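PDB 6F1E: interferon gamma from Paralichthys olivaceus, which acts as a secreted homodimeric cytokine that binds the interferon gamma receptor chain ifngr1 and activates macrophages and neutrophils. Local coordinates for residues T54-I59 / Y95-V100. Numbering follows the deposited sequence.
Sequences TYEKLI and YILKKV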
loop_
_atom_site.group_PDB
_atom_site.type_symbol
_atom_site.label_atom_id
_atom_site.label_comp_id
_atom_site.label_asym_id
_atom_site.label_seq_id
_atom_site.Cartn_x
_atom_site.Cartn_y
_atom_site.Cartn_z
ATOM N N THR A 54 -8.411 -3.796 5.582
ATOM C CA THR A 54 -7.981 -3.537 6.943
ATOM C C THR A 54 -9.007 -4.036 7.955
ATOM O O THR A 54 -8.662 -4.648 8.960
ATOM C CB THR A 54 -7.702 -2.028 7.117
ATOM O OG1 THR A 54 -6.746 -1.632 6.131
ATOM C CG2 THR A 54 -7.143 -1.724 8.482
ATOM N N TYR A 55 -10.274 -3.758 7.681
ATOM C CA TYR A 55 -11.377 -4.218 8.556
ATOM C C TYR A 55 -11.471 -5.727 8.626
ATOM O O TYR A 55 -11.810 -6.294 9.645
ATOM C CB TYR A 55 -12.727 -3.687 8.068
ATOM C CG TYR A 55 -13.122 -2.382 8.693
ATOM C CD1 TYR A 55 -13.471 -2.322 10.043
ATOM C CD2 TYR A 55 -13.200 -1.206 7.929
ATOM C CE1 TYR A 55 -13.879 -1.124 10.623
ATOM C CE2 TYR A 55 -13.601 -0.001 8.498
ATOM C CZ TYR A 55 -13.946 0.038 9.851
ATOM O OH TYR A 55 -14.332 1.231 10.437
ATOM N N GLU A 56 -11.205 -6.376 7.519
ATOM C CA GLU A 56 -11.225 -7.828 7.521
ATOM C C GLU A 56 -10.129 -8.401 8.406
ATOM O O GLU A 56 -10.391 -9.327 9.118
ATOM C CB GLU A 56 -11.103 -8.342 6.101
ATOM C CG GLU A 56 -11.466 -9.788 5.979
ATOM C CD GLU A 56 -11.359 -10.265 4.562
ATOM O OE1 GLU A 56 -11.461 -9.371 3.650
ATOM O OE2 GLU A 56 -11.173 -11.520 4.410
ATOM N N LYS A 57 -8.915 -7.839 8.358
ATOM C CA LYS A 57 -7.851 -8.143 9.341
ATOM C C LYS A 57 -8.337 -7.911 10.749
ATOM O O LYS A 57 -8.248 -8.797 11.584
ATOM C CB LYS A 57 -6.604 -7.260 9.142
ATOM C CG LYS A 57 -5.422 -7.900 8.416
ATOM C CD LYS A 57 -5.529 -7.798 6.897
ATOM C CE LYS A 57 -4.179 -8.002 6.209
ATOM N NZ LYS A 57 -4.246 -7.624 4.766
ATOM N N LEU A 58 -8.828 -6.697 11.002
ATOM C CA LEU A 58 -9.224 -6.276 12.329
ATOM C C LEU A 58 -10.136 -7.294 12.933
ATOM O O LEU A 58 -9.902 -7.795 14.044
ATOM C CB LEU A 58 -10.016 -4.953 12.298
ATOM C CG LEU A 58 -9.368 -3.623 12.636
ATOM C CD1 LEU A 58 -10.407 -2.528 12.600
ATOM C CD2 LEU A 58 -8.733 -3.688 14.013
ATOM N N ILE A 59 -11.212 -7.566 12.191
ATOM C CA ILE A 59 -12.342 -8.341 12.720
ATOM C C ILE A 59 -11.866 -9.754 13.007
ATOM O O ILE A 59 -12.123 -10.283 14.078
ATOM C CB ILE A 59 -13.530 -8.272 11.778
ATOM C CG1 ILE A 59 -14.017 -6.802 11.711
ATOM C CG2 ILE A 59 -14.647 -9.201 12.255
ATOM C CD1 ILE A 59 -14.788 -6.462 10.455
ATOM N N TYR A 95 -20.865 -12.023 11.416
ATOM C CA TYR A 95 -21.765 -11.429 10.417
ATOM C C TYR A 95 -21.096 -10.216 9.752
ATOM O O TYR A 95 -21.160 -10.044 8.524
ATOM C CB TYR A 95 -23.151 -11.086 10.996
ATOM C CG TYR A 95 -24.006 -10.238 10.055
ATOM C CD1 TYR A 95 -24.800 -10.806 9.059
ATOM C CD2 TYR A 95 -24.005 -8.853 10.171
ATOM C CE1 TYR A 95 -25.579 -9.999 8.211
ATOM C CE2 TYR A 95 -24.768 -8.040 9.341
ATOM C CZ TYR A 95 -25.535 -8.597 8.362
ATOM O OH TYR A 95 -26.236 -7.708 7.559
ATOM N N ILE A 96 -20.453 -9.389 10.563
ATOM C CA ILE A 96 -19.848 -8.135 10.080
ATOM C C ILE A 96 -18.610 -8.477 9.188
ATOM O O ILE A 96 -18.414 -7.900 8.089
ATOM C CB ILE A 96 -19.683 -7.114 11.269
ATOM C CG1 ILE A 96 -20.388 -5.816 10.937
ATOM C CG2 ILE A 96 -18.265 -6.823 11.676
ATOM C CD1 ILE A 96 -21.890 -5.937 11.028
ATOM N N LEU A 97 -17.848 -9.490 9.591
ATOM C CA LEU A 97 -16.819 -10.042 8.717
ATOM C C LEU A 97 -17.351 -10.473 7.342
ATOM O O LEU A 97 -16.800 -10.097 6.295
ATOM C CB LEU A 97 -16.153 -11.222 9.389
ATOM C CG LEU A 97 -15.066 -11.895 8.575
ATOM C CD1 LEU A 97 -14.048 -10.872 8.131
ATOM C CD2 LEU A 97 -14.412 -12.937 9.454
ATOM N N LYS A 98 -18.428 -11.242 7.342
ATOM C CA LYS A 98 -19.032 -11.746 6.091
ATOM C C LYS A 98 -19.435 -10.611 5.165
ATOM O O LYS A 98 -19.087 -10.616 4.000
ATOM C CB LYS A 98 -20.269 -12.607 6.394
ATOM C CG LYS A 98 -21.051 -13.017 5.170
ATOM C CD LYS A 98 -22.247 -13.887 5.525
ATOM C CE LYS A 98 -23.507 -13.050 5.769
ATOM N NZ LYS A 98 -24.766 -13.816 5.508
ATOM N N LYS A 99 -20.165 -9.624 5.675
ATOM C CA LYS A 99 -20.631 -8.559 4.796
ATOM C C LYS A 99 -19.465 -7.782 4.160
ATOM O O LYS A 99 -19.596 -7.317 3.029
ATOM C CB LYS A 99 -21.602 -7.601 5.522
ATOM C CG LYS A 99 -22.893 -8.216 6.074
ATOM C CD LYS A 99 -23.754 -9.006 5.061
ATOM C CE LYS A 99 -24.469 -8.147 4.020
ATOM N NZ LYS A 99 -24.838 -8.939 2.794
ATOM N N VAL A 100 -18.338 -7.655 4.875
ATOM C CA VAL A 100 -17.160 -6.949 4.359
ATOM C C VAL A 100 -16.458 -7.808 3.311
ATOM O O VAL A 100 -16.200 -7.339 2.215
ATOM C CB VAL A 100 -16.153 -6.592 5.476
ATOM C CG1 VAL A 100 -14.906 -5.939 4.883
ATOM C CG2 VAL A 100 -16.779 -5.667 6.523
#
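I59 of helix 41-64 points toward helix 89-107 and divides its two branches between neighbouring residues there, a compact example of how a beta-branched side chain fills the seam between two helices. From CB the side chain forks. CG2 comes to rest on L97, 3.8 Å from L97 CB, and the two side chains run past one another in opposite senses. CG1 takes the other direction, anti to the carbonyl carbon (chi1 -64°), and carries CD1 to the gamma methyl of I96, where I59 CD1 and I96 CG2 stand 3.7 Å apart with the side chains crossing nearly at right angles. The same CD1 also borders V100, more loosely, at 4.5 Å from V100 CG2.

The helices behind these residues run antiparallel; the N-to-C directions of the two segments make 157° and their axes come within 9.7 Å, a pairing within the helical bundle of type II interferons, whose two chains intertwine in the homodimer. I96 turns its far end toward M7 and T10 of helix 5-17, whereas V100 also touches L52, one turn before E56. On the second subunit, A135 accepts a hydrogen bond through its backbone O from the hydroxyl of Y55, whose CB faces V100 CG1.

Toward the partly exposed side of the seam, the apolar part of E56 takes over. L97 CD1 lies 3.5 Å from E56 CG, a methyl set against the aliphatic stem of an acid. The E56 chain leaves CB trans to the main-chain nitrogen (chi1 -165°) and stays extended, which sends its carboxylate past the leucine to R104, which forms a salt bridge with OE1, while Q101 hydrogen-bonds OE2.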